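Local coordinates for serine-rich Repeat Adhesion Glycoprotein (Srr1) (Streptococcus agalactiae, PDB 4MBO) that binds fibrinogen as a serine-rich repeat surface glycoprotein, and is thereby likely to mediate adhesion of the streptococcus to its host, at residues A[58-63]-A[104-109]; A[188-193]-A[285-290]; A[296-301]-A[309-314]. All blocks are in the same frame, centred on the assembly; numbering follows the deposited sequence. Where two conformers were deposited one is given.

Interaction 1 (A[58-63]-A[104-109]); sequences DVFTVK and YTWTRY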
# COMPACT_ATOMS: atom_id res chain seq x y z
N ASP A 58 -10.23 25.58 16.72
CA ASP A 58 -9.29 24.94 17.65
C ASP A 58 -9.06 23.54 17.13
O ASP A 58 -9.89 22.98 16.39
CB ASP A 58 -9.84 24.81 19.07
CG ASP A 58 -9.93 26.09 19.77
OD1 ASP A 58 -9.32 27.11 19.33
OD2 ASP A 58 -10.63 26.07 20.82
N VAL A 59 -7.94 22.95 17.55
CA VAL A 59 -7.57 21.63 17.07
C VAL A 59 -7.20 20.69 18.19
O VAL A 59 -6.94 21.12 19.32
CB VAL A 59 -6.37 21.70 16.09
CG1 VAL A 59 -6.69 22.56 14.87
CG2 VAL A 59 -5.12 22.22 16.77
N PHE A 60 -7.20 19.40 17.89
CA PHE A 60 -6.59 18.40 18.77
C PHE A 60 -5.89 17.42 17.85
O PHE A 60 -6.22 17.33 16.66
CB PHE A 60 -7.55 17.73 19.77
CG PHE A 60 -8.54 16.79 19.18
CD1 PHE A 60 -8.23 15.44 19.03
CD2 PHE A 60 -9.77 17.25 18.76
CE1 PHE A 60 -9.15 14.56 18.49
CE2 PHE A 60 -10.69 16.37 18.20
CZ PHE A 60 -10.37 15.03 18.06
N THR A 61 -4.89 16.72 18.38
CA THR A 61 -4.03 15.90 17.56
C THR A 61 -3.88 14.49 18.10
O THR A 61 -3.51 14.32 19.27
CB THR A 61 -2.64 16.57 17.47
OG1 THR A 61 -2.80 17.95 17.06
CG2 THR A 61 -1.73 15.89 16.48
N VAL A 62 -4.13 13.51 17.24
CA VAL A 62 -3.83 12.10 17.56
C VAL A 62 -2.51 11.77 16.86
O VAL A 62 -2.41 11.87 15.64
CB VAL A 62 -4.94 11.16 17.11
CG1 VAL A 62 -4.57 9.71 17.35
CG2 VAL A 62 -6.24 11.52 17.81
N LYS A 63 -1.50 11.42 17.63
CA LYS A 63 -0.17 11.15 17.09
C LYS A 63 0.04 9.68 16.84
O LYS A 63 -0.21 8.87 17.72
CB LYS A 63 0.87 11.69 18.04
CG LYS A 63 0.68 13.16 18.41
CD LYS A 63 1.71 13.51 19.48
CE LYS A 63 1.54 14.89 20.04
NZ LYS A 63 2.68 15.09 20.97
N TYR A 104 -7.52 17.10 14.02
CA TYR A 104 -8.94 17.39 13.98
C TYR A 104 -9.18 18.85 14.32
O TYR A 104 -8.59 19.39 15.25
CB TYR A 104 -9.71 16.52 14.96
CG TYR A 104 -9.82 15.08 14.55
CD1 TYR A 104 -10.87 14.64 13.75
CD2 TYR A 104 -8.91 14.15 15.01
CE1 TYR A 104 -10.96 13.28 13.40
CE2 TYR A 104 -8.98 12.82 14.66
CZ TYR A 104 -10.01 12.39 13.87
OH TYR A 104 -10.03 11.06 13.56
N THR A 105 -10.08 19.49 13.56
CA THR A 105 -10.42 20.89 13.75
C THR A 105 -11.90 21.03 14.09
O THR A 105 -12.77 20.55 13.34
CB THR A 105 -10.11 21.68 12.48
OG1 THR A 105 -8.73 21.48 12.12
CG2 THR A 105 -10.38 23.19 12.70
N TRP A 106 -12.19 21.66 15.23
CA TRP A 106 -13.56 21.84 15.69
C TRP A 106 -14.35 22.79 14.79
O TRP A 106 -13.84 23.83 14.35
CB TRP A 106 -13.59 22.37 17.11
CG TRP A 106 -12.96 21.45 18.11
CD1 TRP A 106 -11.75 21.61 18.70
CD2 TRP A 106 -13.49 20.21 18.59
NE1 TRP A 106 -11.49 20.54 19.52
CE2 TRP A 106 -12.59 19.70 19.52
CE3 TRP A 106 -14.69 19.51 18.36
CZ2 TRP A 106 -12.82 18.49 20.22
CZ3 TRP A 106 -14.93 18.30 19.04
CH2 TRP A 106 -13.98 17.80 19.94
N THR A 107 -15.61 22.47 14.58
CA THR A 107 -16.48 23.29 13.74
C THR A 107 -17.18 24.43 14.49
O THR A 107 -17.15 24.54 15.72
CB THR A 107 -17.57 22.42 13.13
OG1 THR A 107 -18.38 21.89 14.21
CG2 THR A 107 -17.01 21.31 12.27
N ARG A 108 -17.82 25.32 13.72
CA ARG A 108 -18.63 26.38 14.30
C ARG A 108 -19.74 25.73 15.14
O ARG A 108 -20.00 26.13 16.26
CB ARG A 108 -19.22 27.27 13.18
CG ARG A 108 -20.00 28.48 13.66
CD ARG A 108 -20.24 29.53 12.55
NE ARG A 108 -19.00 29.87 11.84
CZ ARG A 108 -18.81 29.84 10.52
NH1 ARG A 108 -19.80 29.62 9.66
NH2 ARG A 108 -17.62 30.15 10.04
N TYR A 109 -20.34 24.69 14.58
CA TYR A 109 -21.42 23.98 15.31
C TYR A 109 -20.90 23.49 16.67
O TYR A 109 -21.53 23.70 17.71
CB TYR A 109 -21.98 22.83 14.50
CG TYR A 109 -22.89 21.92 15.34
CD1 TYR A 109 -24.15 22.35 15.73
CD2 TYR A 109 -22.46 20.67 15.75
CE1 TYR A 109 -24.97 21.55 16.50
CE2 TYR A 109 -23.29 19.86 16.51
CZ TYR A 109 -24.55 20.31 16.89
OH TYR A 109 -25.41 19.53 17.67
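The ring of F60 is wedged between the side chains of Y104 and W106, and these three aromatics form the relief of the contact between strands 59-63 and 104-106. Y104 supplies the bump: its CB sits over one face of the F60 ring, 3.7 Å from the ring centroid, in a CH-pi contact. The Y104 ring itself runs nearly parallel to that of F60, with planes 12° apart, but is slid so far that the two barely overlap. On its other flank F60 meets the indole at a slant, CD2 lying 3.6 Å from W106 CZ2. With chi1 at 71°, CG of F60 stands between its own backbone N and carbonyl carbon, which turns the ring back over the neighbouring strand. V62 CG2 adds a looser touch at the edge of the Y104 ring, near its plane. The indole NE1 is buried here and finds no polar partner. On the other face of the sheet V59 and T105 lie side by side, CG1 against OG1 at 3.6 Å. The backbones are joined by the reciprocal pair of bonds between F60 and Y104 and, two residues away on each strand, by W106 N to D58 O (2.9 Å). F47 and F49 of strand 43-51 and V120 and M122 of strand 116-126 press on the aromatics from the facing sheet. The result is an aromatic cluster between two packed beta-sheets, the core arrangement of an Ig-like beta-sandwich, in keeping with the bacterial Ig family of this region.

Interaction 2 (A[188-193]-A[285-290]); sequences TYITQI and VVLVKI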
# COMPACT_ATOMS: atom_id res chain seq x y z
N THR A 188 -2.41 1.55 -9.40
CA THR A 188 -1.07 1.26 -9.86
C THR A 188 -0.75 -0.18 -9.51
O THR A 188 -0.76 -0.59 -8.35
CB THR A 188 -0.02 2.19 -9.23
OG1 THR A 188 -0.36 3.57 -9.50
CG2 THR A 188 1.36 1.89 -9.77
N TYR A 189 -0.44 -0.94 -10.56
CA TYR A 189 -0.14 -2.35 -10.49
C TYR A 189 1.31 -2.51 -10.89
O TYR A 189 1.69 -2.23 -12.05
CB TYR A 189 -1.09 -3.11 -11.48
CG TYR A 189 -0.80 -4.59 -11.60
CD1 TYR A 189 -1.06 -5.46 -10.56
CD2 TYR A 189 -0.28 -5.13 -12.77
CE1 TYR A 189 -0.83 -6.82 -10.66
CE2 TYR A 189 -0.05 -6.48 -12.88
CZ TYR A 189 -0.33 -7.33 -11.84
OH TYR A 189 -0.08 -8.70 -11.93
N ILE A 190 2.10 -3.01 -9.98
CA ILE A 190 3.52 -3.15 -10.20
C ILE A 190 3.95 -4.61 -10.24
O ILE A 190 3.50 -5.44 -9.44
CB ILE A 190 4.32 -2.40 -9.12
CG1 ILE A 190 3.95 -0.92 -9.17
CG2 ILE A 190 5.82 -2.58 -9.36
CD1 ILE A 190 4.79 -0.04 -8.27
N THR A 191 4.81 -4.91 -11.22
CA THR A 191 5.34 -6.22 -11.42
C THR A 191 6.85 -6.22 -11.23
O THR A 191 7.55 -5.39 -11.83
CB THR A 191 5.03 -6.73 -12.86
OG1 THR A 191 3.59 -6.78 -13.03
CG2 THR A 191 5.56 -8.12 -13.05
N GLN A 192 7.33 -7.14 -10.40
CA GLN A 192 8.77 -7.34 -10.23
C GLN A 192 9.17 -8.58 -11.02
O GLN A 192 8.61 -9.67 -10.83
CB GLN A 192 9.16 -7.53 -8.79
CG GLN A 192 8.89 -6.32 -7.93
CD GLN A 192 9.11 -6.61 -6.46
OE1 GLN A 192 8.95 -7.77 -6.01
NE2 GLN A 192 9.44 -5.58 -5.69
N ILE A 193 10.13 -8.40 -11.92
CA ILE A 193 10.68 -9.48 -12.73
C ILE A 193 12.04 -9.82 -12.10
O ILE A 193 12.91 -8.98 -11.96
CB ILE A 193 10.82 -9.05 -14.20
CG1 ILE A 193 9.43 -8.87 -14.84
CG2 ILE A 193 11.66 -10.02 -15.02
CD1 ILE A 193 8.92 -7.48 -14.76
N VAL A 285 11.31 -3.77 -13.01
CA VAL A 285 10.06 -3.40 -12.39
C VAL A 285 9.21 -2.76 -13.50
O VAL A 285 9.63 -1.81 -14.15
CB VAL A 285 10.26 -2.44 -11.24
CG1 VAL A 285 8.93 -2.09 -10.63
CG2 VAL A 285 11.22 -3.02 -10.20
N VAL A 286 8.01 -3.29 -13.70
CA VAL A 286 7.07 -2.76 -14.68
C VAL A 286 5.93 -2.11 -13.91
O VAL A 286 5.23 -2.78 -13.12
CB VAL A 286 6.50 -3.84 -15.60
CG1 VAL A 286 5.50 -3.19 -16.55
CG2 VAL A 286 7.62 -4.56 -16.34
N LEU A 287 5.75 -0.81 -14.08
CA LEU A 287 4.67 -0.10 -13.41
C LEU A 287 3.57 0.16 -14.42
O LEU A 287 3.83 0.72 -15.49
CB LEU A 287 5.14 1.22 -12.83
CG LEU A 287 6.27 1.13 -11.79
CD1 LEU A 287 7.64 1.16 -12.43
CD2 LEU A 287 6.10 2.31 -10.85
N VAL A 288 2.37 -0.28 -14.11
CA VAL A 288 1.20 -0.07 -14.96
C VAL A 288 0.16 0.75 -14.19
O VAL A 288 -0.32 0.31 -13.13
CB VAL A 288 0.59 -1.42 -15.40
CG1 VAL A 288 -0.74 -1.23 -16.13
CG2 VAL A 288 1.58 -2.20 -16.24
N LYS A 289 -0.15 1.93 -14.71
CA LYS A 289 -1.21 2.75 -14.10
C LYS A 289 -2.39 2.72 -15.05
O LYS A 289 -2.24 2.97 -16.26
CB LYS A 289 -0.78 4.18 -13.86
CG LYS A 289 -1.84 4.99 -13.13
CD LYS A 289 -1.44 6.42 -12.84
CE LYS A 289 -0.37 6.51 -11.76
NZ LYS A 289 -0.07 7.94 -11.43
N ILE A 290 -3.56 2.42 -14.50
CA ILE A 290 -4.82 2.36 -15.26
C ILE A 290 -5.98 2.89 -14.45
O ILE A 290 -5.86 3.05 -13.23
CB ILE A 290 -5.19 0.90 -15.62
CG1 ILE A 290 -5.05 -0.02 -14.39
CG2 ILE A 290 -4.33 0.40 -16.72
CD1 ILE A 290 -5.57 -1.43 -14.60
O HOH W 1 2.89 -4.24 -13.73
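I190 meets two residues of the opposite strand on one face of the sheet. Its CG2 presses on V285 CG1 at 3.4 Å, tighter than usual for two methyl carbons, while CD1 lies beside L287 CD2 at 3.7 Å, the two side chains pointing the same way. The split follows from chi1 of -60°, which sets CG1 anti to the carbonyl carbon and sends CG2 toward the V285 side. Further along this face, in the conformer described, K289 bends at chi3 and brings CE to 3.7 Å from T188 OG1. On the other face I193 CD1 reaches V286 CG2. Between these two layers of side chains runs a regular antiparallel ladder, in which Y189 pairs with V288 and T191 with V286 through reciprocal backbone bonds. The ladder joins strands 186-202 and 283-290 in one sheet of the fibrinogen-binding adhesin region, where strand 169-181 borders the first and strand 229-235 the second. A water is bound between the strands on the face of Y189 and T191: it donates to Y189 O and to V286 O (2.8 Å) and accepts from T191 OG1 (2.7 Å), so that V286 O is gripped by both this water and T191 N. The next shell fixes the hydroxyls: T191 OG1 and Y189 OH both hydrogen-bond to S299 OG, and Y189 OH also to S175. I213 of strand 210-215 packs on Y189, T191 and V286, while Y248 and M178 touch I190 on the reverse face.

Interaction 3 (A[296-301]-A[309-314]); sequences VLYSTV and GSKYSY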
# COMPACT_ATOMS: atom_id res chain seq x y z
N VAL A 296 -9.04 -9.19 -11.24
CA VAL A 296 -7.78 -9.74 -10.80
C VAL A 296 -6.78 -9.64 -11.95
O VAL A 296 -7.00 -10.17 -13.01
CB VAL A 296 -7.93 -11.22 -10.44
CG1 VAL A 296 -6.60 -11.77 -9.93
CG2 VAL A 296 -9.04 -11.42 -9.40
N LEU A 297 -5.67 -8.96 -11.71
CA LEU A 297 -4.64 -8.87 -12.73
C LEU A 297 -3.60 -9.93 -12.43
O LEU A 297 -3.43 -10.35 -11.29
CB LEU A 297 -3.96 -7.52 -12.64
CG LEU A 297 -4.82 -6.33 -13.13
CD1 LEU A 297 -4.31 -5.03 -12.52
CD2 LEU A 297 -4.84 -6.31 -14.66
N TYR A 298 -2.88 -10.33 -13.46
CA TYR A 298 -1.78 -11.26 -13.30
C TYR A 298 -0.61 -10.80 -14.13
O TYR A 298 -0.75 -9.99 -15.08
CB TYR A 298 -2.12 -12.67 -13.73
CG TYR A 298 -2.37 -12.84 -15.22
CD1 TYR A 298 -1.31 -13.02 -16.10
CD2 TYR A 298 -3.66 -12.86 -15.75
CE1 TYR A 298 -1.51 -13.18 -17.46
CE2 TYR A 298 -3.88 -13.03 -17.11
CZ TYR A 298 -2.81 -13.20 -17.97
OH TYR A 298 -2.98 -13.35 -19.36
N SER A 299 0.56 -11.28 -13.74
CA SER A 299 1.82 -11.04 -14.48
C SER A 299 2.59 -12.32 -14.59
O SER A 299 2.56 -13.17 -13.70
CB SER A 299 2.71 -10.05 -13.72
OG SER A 299 2.06 -8.81 -13.56
N THR A 300 3.37 -12.44 -15.67
CA THR A 300 4.19 -13.62 -15.84
C THR A 300 5.63 -13.30 -16.17
O THR A 300 5.96 -12.18 -16.54
CB THR A 300 3.72 -14.49 -17.04
OG1 THR A 300 4.08 -13.85 -18.27
CG2 THR A 300 2.24 -14.79 -17.00
N VAL A 301 6.46 -14.33 -16.07
CA VAL A 301 7.74 -14.39 -16.75
C VAL A 301 7.57 -15.76 -17.45
O VAL A 301 7.60 -16.82 -16.77
CB VAL A 301 8.95 -14.34 -15.84
CG1 VAL A 301 10.20 -14.61 -16.66
CG2 VAL A 301 9.06 -13.00 -15.17
N GLY A 309 7.03 -21.25 -17.17
CA GLY A 309 7.60 -20.11 -16.48
C GLY A 309 6.90 -19.92 -15.17
O GLY A 309 6.59 -20.88 -14.49
N SER A 310 6.63 -18.66 -14.83
CA SER A 310 5.99 -18.28 -13.57
C SER A 310 4.86 -17.28 -13.78
O SER A 310 4.92 -16.46 -14.67
CB SER A 310 7.01 -17.62 -12.64
OG SER A 310 7.97 -18.56 -12.19
N LYS A 311 3.88 -17.33 -12.88
CA LYS A 311 2.74 -16.42 -12.92
C LYS A 311 2.36 -16.03 -11.51
O LYS A 311 2.37 -16.86 -10.59
CB LYS A 311 1.59 -17.08 -13.64
CG LYS A 311 0.31 -16.28 -13.72
CD LYS A 311 -0.68 -17.01 -14.61
CE LYS A 311 -2.06 -16.41 -14.54
NZ LYS A 311 -3.04 -17.24 -15.29
N TYR A 312 2.06 -14.76 -11.33
CA TYR A 312 1.62 -14.24 -10.02
C TYR A 312 0.34 -13.45 -10.25
O TYR A 312 0.23 -12.73 -11.23
CB TYR A 312 2.71 -13.37 -9.41
CG TYR A 312 2.50 -13.04 -7.95
CD1 TYR A 312 1.65 -12.01 -7.58
CD2 TYR A 312 3.16 -13.76 -6.94
CE1 TYR A 312 1.47 -11.68 -6.26
CE2 TYR A 312 2.97 -13.44 -5.61
CZ TYR A 312 2.12 -12.38 -5.28
OH TYR A 312 1.88 -11.98 -3.98
N SER A 313 -0.62 -13.59 -9.33
CA SER A 313 -1.91 -12.89 -9.48
C SER A 313 -2.18 -11.98 -8.32
O SER A 313 -1.79 -12.27 -7.20
CB SER A 313 -3.07 -13.90 -9.60
OG SER A 313 -2.88 -14.76 -10.72
N TYR A 314 -2.89 -10.89 -8.59
CA TYR A 314 -3.28 -9.97 -7.53
C TYR A 314 -4.60 -9.27 -7.90
O TYR A 314 -4.75 -8.69 -8.99
CB TYR A 314 -2.18 -8.96 -7.30
CG TYR A 314 -2.15 -8.40 -5.90
CD1 TYR A 314 -3.03 -7.41 -5.46
CD2 TYR A 314 -1.20 -8.86 -5.01
CE1 TYR A 314 -2.97 -6.92 -4.18
CE2 TYR A 314 -1.12 -8.38 -3.75
CZ TYR A 314 -2.01 -7.42 -3.31
OH TYR A 314 -1.84 -6.96 -2.03
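K311 lays its side chain against Y298 across a beta hairpin, whose strands 295-302 and 309-316 run antiparallel along one edge of a five-stranded sheet. Backbone bonds make up the ladder: L297 with Y314, S299 with Y312 and V301 with S310 each exchange two, six in all. S310 N to V301 O and Y314 N to L297 O are both 2.8 Å. Between these rungs CA-H...O contacts fill in, among them T300 CA to S310 O at 3.2 Å. Side-chain carbon contacts are loose: T300 CG2 is 4.1 Å from K311 CG. Several polar ends turn to partners beyond the two paired segments, S310 OG to T171 and Y314 OH to D38, while Y298 OH bonds to Q306 in the turn between the strands. The cation-pi contact rests on torsions at both ends. Y298 holds CG between its backbone N and carbonyl carbon (chi1 67°), bringing the ring alongside the neighbouring strand, and in the conformer described K311 stays extended beyond CG. K311 CE then rides over the ring, 3.6 Å from Y298 CG, and K311 NZ stands 4.4 Å from the ring centroid, almost directly above it.

In the fold
The three contacts follow one another along the chain. Interaction 1 joins strands 59-64 and 101-106 in an Ig-like region; interactions 2 and 3 both belong to the fibrinogen-binding adhesin range and lie on the opposite side of the chain's centre. Centres of interactions 1 and 2 are 39 Å apart, those of 1 and 3 are 45 Å apart, and neither pair touches. Interactions 2 and 3, with centres 11 Å apart, lie in facing sheets that meet through S299 against Y189 and T191, with Y189 CG 3.7 Å from L297 CD1. Strand 283-290 is followed directly by strand 295-302. The arrangement is consistent with two modules in series in an elongated adhesin.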